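Local atomic coordinates of succinoglycan biosynthesis protein (Bacillus cereus ATCC 14579, PDB entry 2QGM), a protein that is named for succinoglycan biosynthesis and belongs to the erythromycin esterase-like family, which suggests a hydrolytic role, although its own substrate is not established. Residues A[154-159]-A[163-168]. Numbering follows the deposited sequence.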
ATOM      1  N   ASP A 154       4.131 -13.675  15.068  1.00 15.15           N
ATOM      2  CA  ASP A 154       3.571 -14.868  15.719  1.00 16.89           C
ATOM      3  C   ASP A 154       3.263 -15.956  14.692  1.00 16.79           C
ATOM      4  O   ASP A 154       3.578 -17.122  14.914  1.00 16.61           O
ATOM      5  CB  ASP A 154       2.280 -14.547  16.485  1.00 19.18           C
ATOM      6  CG  ASP A 154       2.506 -13.634  17.675  1.00 20.10           C
ATOM      7  OD1 ASP A 154       3.648 -13.564  18.182  1.00 20.52           O
ATOM      8  OD2 ASP A 154       1.525 -12.992  18.113  1.00 22.20           O
ATOM      9  N   TYR A 155       2.645 -15.571  13.577  1.00 16.08           N
ATOM     10  CA  TYR A 155       2.300 -16.527  12.528  1.00 16.66           C
ATOM     11  C   TYR A 155       3.576 -17.223  12.039  1.00 15.89           C
ATOM     12  O   TYR A 155       3.628 -18.449  11.941  1.00 15.63           O
ATOM     13  CB  TYR A 155       1.594 -15.816  11.357  1.00 14.91           C
ATOM     14  CG  TYR A 155       1.145 -16.752  10.238  1.00 13.53           C
ATOM     15  CD1 TYR A 155      -0.095 -17.398  10.283  1.00 16.38           C
ATOM     16  CD2 TYR A 155       1.989 -17.039   9.164  1.00 15.04           C
ATOM     17  CE1 TYR A 155      -0.470 -18.313   9.288  1.00 14.67           C
ATOM     18  CE2 TYR A 155       1.620 -17.949   8.165  1.00 16.33           C
ATOM     19  CZ  TYR A 155       0.393 -18.581   8.235  1.00 16.05           C
ATOM     20  OH  TYR A 155       0.040 -19.483   7.255  1.00 18.03           O
ATOM     21  N   ASN A 156       4.612 -16.435  11.761  1.00 13.54           N
ATOM     22  CA  ASN A 156       5.885 -16.970  11.289  1.00 14.95           C
ATOM     23  C   ASN A 156       6.612 -17.790  12.352  1.00 13.51           C
ATOM     24  O   ASN A 156       7.476 -18.608  12.034  1.00 15.88           O
ATOM     25  CB  ASN A 156       6.802 -15.826  10.828  1.00 15.47           C
ATOM     26  CG  ASN A 156       6.438 -15.302   9.451  1.00 15.55           C
ATOM     27  OD1 ASN A 156       7.008 -14.315   8.981  1.00 17.66           O
ATOM     28  ND2 ASN A 156       5.497 -15.958   8.796  1.00 12.28           N
ATOM     29  N   ALA A 157       6.261 -17.568  13.613  1.00 16.99           N
ATOM     30  CA  ALA A 157       6.897 -18.283  14.717  1.00 16.87           C
ATOM     31  C   ALA A 157       6.317 -19.688  14.897  1.00 18.98           C
ATOM     32  O   ALA A 157       6.906 -20.531  15.577  1.00 21.21           O
ATOM     33  CB  ALA A 157       6.741 -17.481  16.003  1.00 17.36           C
ATOM     34  N   ASP A 158       5.161 -19.937  14.295  1.00 19.71           N
ATOM     35  CA  ASP A 158       4.528 -21.255  14.398  1.00 18.88           C
ATOM     36  C   ASP A 158       5.249 -22.195  13.436  1.00 19.22           C
ATOM     37  O   ASP A 158       5.109 -22.069  12.219  1.00 19.49           O
ATOM     38  CB  ASP A 158       3.052 -21.156  14.022  1.00 20.62           C
ATOM     39  CG  ASP A 158       2.328 -22.480  14.147  1.00 19.42           C
ATOM     40  OD1 ASP A 158       2.989 -23.511  14.403  1.00 20.55           O
ATOM     41  OD2 ASP A 158       1.089 -22.493  13.988  1.00 20.50           O
ATOM     42  N   PRO A 159       6.016 -23.165  13.967  1.00 19.87           N
ATOM     43  CA  PRO A 159       6.749 -24.101  13.107  1.00 21.09           C
ATOM     44  C   PRO A 159       5.857 -24.892  12.152  1.00 23.60           C
ATOM     45  O   PRO A 159       6.339 -25.482  11.187  1.00 25.17           O
ATOM     46  CB  PRO A 159       7.485 -24.990  14.108  1.00 21.48           C
ATOM     47  CG  PRO A 159       6.539 -25.041  15.263  1.00 18.29           C
ATOM     48  CD  PRO A 159       6.083 -23.586  15.378  1.00 19.20           C
ATOM     49  N   LYS A 163       5.494 -22.081   5.015  1.00 26.45           N
ATOM     50  CA  LYS A 163       5.567 -20.957   4.088  1.00 24.85           C
ATOM     51  C   LYS A 163       5.353 -19.704   4.928  1.00 22.89           C
ATOM     52  O   LYS A 163       4.240 -19.435   5.382  1.00 21.37           O
ATOM     53  CB  LYS A 163       4.480 -21.077   3.019  1.00 26.30           C
ATOM     54  CG  LYS A 163       4.515 -22.390   2.247  1.00 30.13           C
ATOM     55  CD  LYS A 163       5.876 -22.643   1.599  1.00 34.73           C
ATOM     56  CE  LYS A 163       6.237 -21.574   0.576  1.00 35.81           C
ATOM     57  NZ  LYS A 163       7.548 -21.870  -0.074  1.00 39.03           N
ATOM     58  N   LYS A 164       6.431 -18.953   5.132  1.00 20.54           N
ATOM     59  CA  LYS A 164       6.403 -17.740   5.949  1.00 18.85           C
ATOM     60  C   LYS A 164       5.935 -16.480   5.226  1.00 17.46           C
ATOM     61  O   LYS A 164       6.120 -16.333   4.020  1.00 16.76           O
ATOM     62  CB  LYS A 164       7.799 -17.474   6.517  1.00 17.80           C
ATOM     63  CG  LYS A 164       8.437 -18.670   7.203  1.00 17.83           C
ATOM     64  CD  LYS A 164       7.579 -19.176   8.352  1.00 18.25           C
ATOM     65  CE  LYS A 164       8.320 -20.226   9.159  1.00 23.05           C
ATOM     66  NZ  LYS A 164       8.680 -21.389   8.303  1.00 29.97           N
ATOM     67  N   ILE A 165       5.332 -15.569   5.978  1.00 16.57           N
ATOM     68  CA  ILE A 165       4.883 -14.305   5.409  1.00 15.07           C
ATOM     69  C   ILE A 165       6.139 -13.491   5.157  1.00 16.00           C
ATOM     70  O   ILE A 165       7.033 -13.450   6.002  1.00 14.16           O
ATOM     71  CB  ILE A 165       3.997 -13.511   6.399  1.00 15.35           C
ATOM     72  CG1 ILE A 165       2.708 -14.276   6.702  1.00 16.26           C
ATOM     73  CG2 ILE A 165       3.668 -12.141   5.821  1.00 12.68           C
ATOM     74  CD1 ILE A 165       1.897 -13.654   7.837  1.00 15.52           C
ATOM     75  N   GLN A 166       6.212 -12.849   3.997  1.00 15.11           N
ATOM     76  CA  GLN A 166       7.355 -12.014   3.663  1.00 14.94           C
ATOM     77  C   GLN A 166       6.876 -10.568   3.733  1.00 13.89           C
ATOM     78  O   GLN A 166       5.802 -10.238   3.230  1.00 14.76           O
ATOM     79  CB  GLN A 166       7.851 -12.327   2.244  1.00 12.67           C
ATOM     80  CG  GLN A 166       8.414 -13.741   2.068  1.00 16.73           C
ATOM     81  CD  GLN A 166       9.636 -13.994   2.930  1.00 18.41           C
ATOM     82  OE1 GLN A 166      10.561 -13.179   2.975  1.00 18.74           O
ATOM     83  NE2 GLN A 166       9.657 -15.137   3.610  1.00 19.28           N
ATOM     84  N   PHE A 167       7.657  -9.709   4.376  1.00 14.06           N
ATOM     85  CA  PHE A 167       7.295  -8.302   4.458  1.00 12.95           C
ATOM     86  C   PHE A 167       8.164  -7.580   3.437  1.00 13.58           C
ATOM     87  O   PHE A 167       9.392  -7.730   3.452  1.00 14.93           O
ATOM     88  CB  PHE A 167       7.577  -7.750   5.858  1.00 13.68           C
ATOM     89  CG  PHE A 167       6.973  -6.397   6.096  1.00 16.92           C
ATOM     90  CD1 PHE A 167       7.433  -5.278   5.396  1.00 20.00           C
ATOM     91  CD2 PHE A 167       5.914  -6.246   6.978  1.00 19.34           C
ATOM     92  CE1 PHE A 167       6.832  -4.029   5.576  1.00 21.47           C
ATOM     93  CE2 PHE A 167       5.308  -5.005   7.166  1.00 20.45           C
ATOM     94  CZ  PHE A 167       5.764  -3.892   6.464  1.00 20.84           C
ATOM     95  N   ILE A 168       7.525  -6.822   2.548  1.00 11.16           N
ATOM     96  CA  ILE A 168       8.239  -6.080   1.515  1.00 11.70           C
ATOM     97  C   ILE A 168       7.897  -4.591   1.601  1.00 10.54           C
ATOM     98  O   ILE A 168       6.721  -4.224   1.640  1.00 10.49           O
ATOM     99  CB  ILE A 168       7.850  -6.566   0.087  1.00 12.07           C
ATOM    100  CG1 ILE A 168       8.122  -8.059  -0.071  1.00 16.23           C
ATOM    101  CG2 ILE A 168       8.593  -5.759  -0.960  1.00 16.58           C
ATOM    102  CD1 ILE A 168       6.917  -8.919   0.211  1.00 16.97           C
TER
HETATM  103  O   HOH W   1       2.085 -21.073   5.700  1.00 40.40           O
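Tyr155, on the last turn of helix 143-157, meets Ile165 in the one apolar side-chain contact between the two segments. With CG anti to the backbone N (chi1 -178°), which brings one side of its ring, CD2 and CE2, against 163-168, the two side chains cross at about a right angle; Ile165 CD1 approaches the ring obliquely, 3.6 Å from Tyr155 CD2. Both side chains also touch Val101 of helix 87-104. Farther along the tyrosine, the backbone O of Lys163 lies near the ring plane at its edge. A water joins this carbonyl to the phenol, donating to Lys163 O at 2.7 Å and lying 3.0 Å from Tyr155 OH.

Asn156 follows, buried, its side-chain amide drawn up against the backbone of Ile165 and CB of Lys164 and also touching Gln126 of helix 115-127. The Lys164 side chain, bent at chi2 (-58°) and chi4, passes the helix end with CE 3.4 Å from Asn156 O. The ammonium group continues to the linking loop, where Lys164 NZ bonds Asn161 O, while Asn161 ND2 returns to Tyr155 O. Asp158 OD1 accepts a hydrogen bond from the backbone N of Ser160, two residues on, as in an Asx turn.

Together these contacts hold the end of helix 143-157 against the chain entering strand 166-171, which pairs in parallel with strand 108-111; helices 115-127 and 143-157 thus form the crossover of a beta-alpha-beta connection at the edge of the central mixed sheet.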